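Local atomic coordinates of haloacid delahogenase-like family hydrolase (Xanthomonas campestris pv. campestris, PDB entry 2PKE), a protein that probably acts as a magnesium-dependent phosphatase of the haloacid dehalogenase (HAD) superfamily. Residues Y168-V171 and L172-D176; V100-G103 and R104-Q108. All blocks are in the same frame, centred on the assembly; numbering follows the deposited sequence.

Interaction 1 of 2, residues Y168-V171 and L172-D176; sequences YARV and LSEFD
Glu174 and Arg170 lie side by side, one turn apart, on helix 165-175, which packs against the parallel sheet of the Rossmann-like HAD core and ends in a Schellman motif. Glu174 starts close to the backbone: CB sits 3.4 Å from Val171 O, and CG passes 3.5 Å from Arg170 O. Beyond CG the chain is extended (chi2 176°), carrying the carboxylate alongside the arginine. There OE2 meets Arg170 NH1 at 3.5 Å, near the edge of the guanidinium, in a weak bond that counts as a long salt bridge; the two planes are 33° apart. OE1 accepts from the backbone N of Met2, near the start of the chain, while Arg170 NH1 has a second partner in Glu158. On the buried side Val171 CG1 packs against Phe175 CE2 at 3.7 Å, and Leu172 and Phe175 both rest on Leu15 of the central strand 15-18. Asp176, with positive phi, is the C-prime residue of the Schellman motif. Arg170 O takes two donors: Glu174 N at 3.2 Å and Ser173 OG at 2.7 Å, the hydroxyl being folded back by a chi1 of 78° between its own backbone N and carbonyl carbon.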
loop_
_atom_site.group_PDB
_atom_site.type_symbol
_atom_site.label_atom_id
_atom_site.label_comp_id
_atom_site.label_asym_id
_atom_site.label_seq_id
_atom_site.Cartn_x
_atom_site.Cartn_y
_atom_site.Cartn_z
ATOM N N TYR A 168 6.259 -8.353 -11.918
ATOM C CA TYR A 168 7.693 -8.414 -11.959
ATOM C C TYR A 168 8.232 -7.710 -13.192
ATOM O O TYR A 168 9.172 -6.922 -13.080
ATOM C CB TYR A 168 8.193 -9.827 -11.841
ATOM C CG TYR A 168 8.202 -10.417 -10.451
ATOM C CD1 TYR A 168 9.135 -10.010 -9.494
ATOM C CD2 TYR A 168 7.306 -11.429 -10.102
ATOM C CE1 TYR A 168 9.131 -10.621 -8.172
ATOM C CE2 TYR A 168 7.330 -12.031 -8.840
ATOM C CZ TYR A 168 8.241 -11.603 -7.890
ATOM O OH TYR A 168 8.278 -12.182 -6.637
ATOM N N ALA A 169 7.617 -7.927 -14.366
ATOM C CA ALA A 169 8.077 -7.254 -15.604
ATOM C C ALA A 169 7.973 -5.717 -15.498
ATOM O O ALA A 169 8.859 -4.985 -15.944
ATOM C CB ALA A 169 7.270 -7.762 -16.798
ATOM N N ARG A 170 6.896 -5.258 -14.872
ATOM C CA ARG A 170 6.680 -3.850 -14.672
ATOM C C ARG A 170 7.790 -3.268 -13.780
ATOM O O ARG A 170 8.394 -2.229 -14.112
ATOM C CB ARG A 170 5.304 -3.630 -14.075
ATOM C CG ARG A 170 5.116 -2.203 -13.612
ATOM C CD ARG A 170 3.813 -1.962 -12.894
ATOM N NE ARG A 170 3.647 -2.516 -11.541
ATOM C CZ ARG A 170 4.407 -2.289 -10.455
ATOM N NH1 ARG A 170 5.519 -1.554 -10.502
ATOM N NH2 ARG A 170 4.040 -2.839 -9.291
ATOM N N VAL A 171 8.113 -3.980 -12.697
ATOM C CA VAL A 171 9.150 -3.524 -11.766
ATOM C C VAL A 171 10.458 -3.411 -12.533
ATOM O O VAL A 171 11.125 -2.355 -12.501
ATOM C CB VAL A 171 9.299 -4.459 -10.554
ATOM C CG1 VAL A 171 10.504 -4.080 -9.701
ATOM C CG2 VAL A 171 8.031 -4.448 -9.718
ATOM N N LEU A 172 10.816 -4.457 -13.273
ATOM C CA LEU A 172 12.039 -4.407 -14.067
ATOM C C LEU A 172 12.062 -3.348 -15.135
ATOM O O LEU A 172 13.132 -2.814 -15.455
ATOM C CB LEU A 172 12.345 -5.775 -14.694
ATOM C CG LEU A 172 12.705 -6.899 -13.721
ATOM C CD1 LEU A 172 13.150 -8.166 -14.480
ATOM C CD2 LEU A 172 13.757 -6.485 -12.689
ATOM N N SER A 173 10.916 -3.053 -15.726
ATOM C CA SER A 173 10.876 -2.027 -16.771
ATOM C C SER A 173 11.261 -0.662 -16.195
ATOM O O SER A 173 11.911 0.159 -16.853
ATOM C CB SER A 173 9.489 -1.938 -17.427
ATOM O OG SER A 173 8.597 -1.229 -16.586
ATOM N N GLU A 174 10.884 -0.437 -14.947
ATOM C CA GLU A 174 11.250 0.798 -14.271
ATOM C C GLU A 174 12.718 0.899 -13.925
ATOM O O GLU A 174 13.250 1.984 -13.911
ATOM C CB GLU A 174 10.454 0.925 -13.012
ATOM C CG GLU A 174 9.002 1.145 -13.317
ATOM C CD GLU A 174 8.169 1.178 -12.080
ATOM O OE1 GLU A 174 8.744 1.287 -10.970
ATOM O OE2 GLU A 174 6.939 1.078 -12.236
ATOM N N PHE A 175 13.357 -0.224 -13.622
ATOM C CA PHE A 175 14.800 -0.281 -13.454
ATOM C C PHE A 175 15.507 -0.301 -14.790
ATOM O O PHE A 175 16.738 -0.206 -14.825
ATOM C CB PHE A 175 15.226 -1.552 -12.733
ATOM C CG PHE A 175 14.930 -1.558 -11.266
ATOM C CD1 PHE A 175 15.570 -0.658 -10.418
ATOM C CD2 PHE A 175 14.068 -2.501 -10.726
ATOM C CE1 PHE A 175 15.316 -0.669 -9.061
ATOM C CE2 PHE A 175 13.808 -2.521 -9.369
ATOM C CZ PHE A 175 14.433 -1.591 -8.539
ATOM N N ASP A 176 14.749 -0.472 -15.873
ATOM C CA ASP A 176 15.271 -0.452 -17.234
ATOM C C ASP A 176 16.223 -1.622 -17.396
ATOM O O ASP A 176 17.275 -1.510 -17.985
ATOM C CB ASP A 176 15.966 0.880 -17.522
ATOM C CG ASP A 176 15.840 1.327 -18.968
ATOM O OD1 ASP A 176 16.301 0.626 -19.892
ATOM O OD2 ASP A 176 15.299 2.420 -19.185
#

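Interaction 2 of 2, residues V100-G103 and R104-Q108; sequences VEIG and RATLQ
Glu101 and Arg104, three residues apart on helix 93-107, form a two-pronged salt bridge along the surface of the helix. Arg104 grips side-on: NE donates to Glu101 OE1 at 2.8 Å, nearly straight at 169°, and NH2 donates to Glu101 OE2 at 3.2 Å. Both oxygens are near the plane of the guanidinium, yet the nitrogens approach from above the carboxylate, because the two planes are turned 56° apart. The glutamate achieves this by bending at chi2 (-71°), which folds its carboxylate along the helix toward the arginine. Two bonds, one to each oxygen, limit the rotation of the guanidinium.

Hydrogen bonding to the backbone centres on Ile102 O. It accepts from Thr106 N at 3.0 Å and from Thr106 OG1 at 2.9 Å, the two donors arriving from opposite faces of the carbonyl plane, and this pairing satisfies the buried hydroxyl. One residue on, Gly103 O receives Leu107 N at 3.0 Å.

Van der Waals packing is looser: Val100 CG1 lies obliquely 4.1 Å from Arg104 NH2, and both residues pack on Phe68 of the second subunit. Ile102 and Thr106 face helix 28-42, while Val100, Thr106 and Leu107 touch helix 72-86. The whole is an i to i+3 ion pair and an i to i+4 threonine-carbonyl bond within the helical cap inserted into a HAD core.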
loop_
_atom_site.group_PDB
_atom_site.type_symbol
_atom_site.label_atom_id
_atom_site.label_comp_id
_atom_site.label_asym_id
_atom_site.label_seq_id
_atom_site.Cartn_x
_atom_site.Cartn_y
_atom_site.Cartn_z
ATOM N N VAL A 100 -10.214 -8.765 17.041
ATOM C CA VAL A 100 -9.597 -7.508 16.594
ATOM C C VAL A 100 -8.204 -7.352 17.227
ATOM O O VAL A 100 -7.283 -6.906 16.558
ATOM C CB VAL A 100 -10.459 -6.263 16.904
ATOM C CG1 VAL A 100 -9.652 -4.942 16.616
ATOM C CG2 VAL A 100 -11.807 -6.336 16.143
ATOM N N GLU A 101 -8.047 -7.707 18.498
ATOM C CA GLU A 101 -6.736 -7.616 19.178
ATOM C C GLU A 101 -5.701 -8.532 18.582
ATOM O O GLU A 101 -4.552 -8.143 18.461
ATOM C CB GLU A 101 -6.823 -7.900 20.666
ATOM C CG GLU A 101 -7.705 -6.925 21.424
ATOM C CD GLU A 101 -7.111 -5.526 21.555
ATOM O OE1 GLU A 101 -5.950 -5.303 21.127
ATOM O OE2 GLU A 101 -7.825 -4.654 22.108
ATOM N N ILE A 102 -6.090 -9.741 18.199
ATOM C CA ILE A 102 -5.190 -10.607 17.453
ATOM C C ILE A 102 -4.633 -9.855 16.255
ATOM O O ILE A 102 -3.448 -9.886 15.952
ATOM C CB ILE A 102 -5.886 -11.881 16.919
ATOM C CG1 ILE A 102 -6.404 -12.744 18.062
ATOM C CG2 ILE A 102 -4.881 -12.714 16.097
ATOM C CD1 ILE A 102 -7.142 -13.971 17.577
ATOM N N GLY A 103 -5.523 -9.198 15.545
ATOM C CA GLY A 103 -5.122 -8.482 14.363
ATOM C C GLY A 103 -4.233 -7.313 14.689
ATOM O O GLY A 103 -3.265 -7.073 13.979
ATOM N N ARG A 104 -4.583 -6.568 15.738
ATOM C CA ARG A 104 -3.739 -5.491 16.217
ATOM C C ARG A 104 -2.348 -5.978 16.567
ATOM O O ARG A 104 -1.356 -5.293 16.259
ATOM C CB ARG A 104 -4.351 -4.766 17.401
ATOM C CG ARG A 104 -3.695 -3.398 17.668
ATOM C CD ARG A 104 -3.930 -2.876 19.057
ATOM N NE ARG A 104 -5.304 -3.140 19.485
ATOM C CZ ARG A 104 -6.386 -2.481 19.055
ATOM N NH1 ARG A 104 -6.283 -1.467 18.196
ATOM N NH2 ARG A 104 -7.586 -2.830 19.513
ATOM N N ALA A 105 -2.274 -7.136 17.221
ATOM C CA ALA A 105 -0.997 -7.673 17.646
ATOM C C ALA A 105 -0.162 -8.046 16.437
ATOM O O ALA A 105 1.058 -7.877 16.461
ATOM C CB ALA A 105 -1.165 -8.880 18.572
ATOM N N THR A 106 -0.810 -8.577 15.400
ATOM C CA THR A 106 -0.106 -9.082 14.192
ATOM C C THR A 106 0.411 -7.898 13.385
ATOM O O THR A 106 1.533 -7.906 12.845
ATOM C CB THR A 106 -1.003 -9.991 13.345
ATOM O OG1 THR A 106 -1.497 -11.074 14.157
ATOM C CG2 THR A 106 -0.223 -10.552 12.183
ATOM N N LEU A 107 -0.379 -6.839 13.378
ATOM C CA LEU A 107 0.016 -5.612 12.706
ATOM C C LEU A 107 1.204 -4.902 13.319
ATOM O O LEU A 107 1.781 -4.048 12.687
ATOM C CB LEU A 107 -1.169 -4.652 12.604
ATOM C CG LEU A 107 -2.177 -4.972 11.504
ATOM C CD1 LEU A 107 -3.454 -4.152 11.733
ATOM C CD2 LEU A 107 -1.633 -4.706 10.086
ATOM N N GLN A 108 1.549 -5.217 14.554
ATOM C CA GLN A 108 2.749 -4.694 15.194
ATOM C C GLN A 108 3.623 -5.855 15.633
ATOM O O GLN A 108 4.276 -5.770 16.662
ATOM C CB GLN A 108 2.413 -3.898 16.432
ATOM C CG GLN A 108 1.180 -3.091 16.396
ATOM C CD GLN A 108 0.802 -2.674 17.799
ATOM O OE1 GLN A 108 -0.316 -2.917 18.277
ATOM N NE2 GLN A 108 1.763 -2.079 18.500
#

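In the fold
From the N terminus, the chain first forms core strand 15-18, then leaves for the helices of the cap. Interaction 2 lies on the last of these, helix 93-107, before the chain returns to the core; interaction 1 comes later, on helix 165-175 between strands 157-160 and 182-186. Each contact closes just one helical turn, and the two follow in series, neither nesting nor crossing. The centres of interactions 1 and 2 are about 34 Å apart, on opposite sides of the chain's centre, and the nearest atoms of interactions 1 and 2 about 20 Å apart. Interaction 2 joins cap helices to one another and to the second subunit, whereas interaction 1 belongs to the sheet-bearing core, where Asp19, Asp21 and Asn187 hold the magnesium ion.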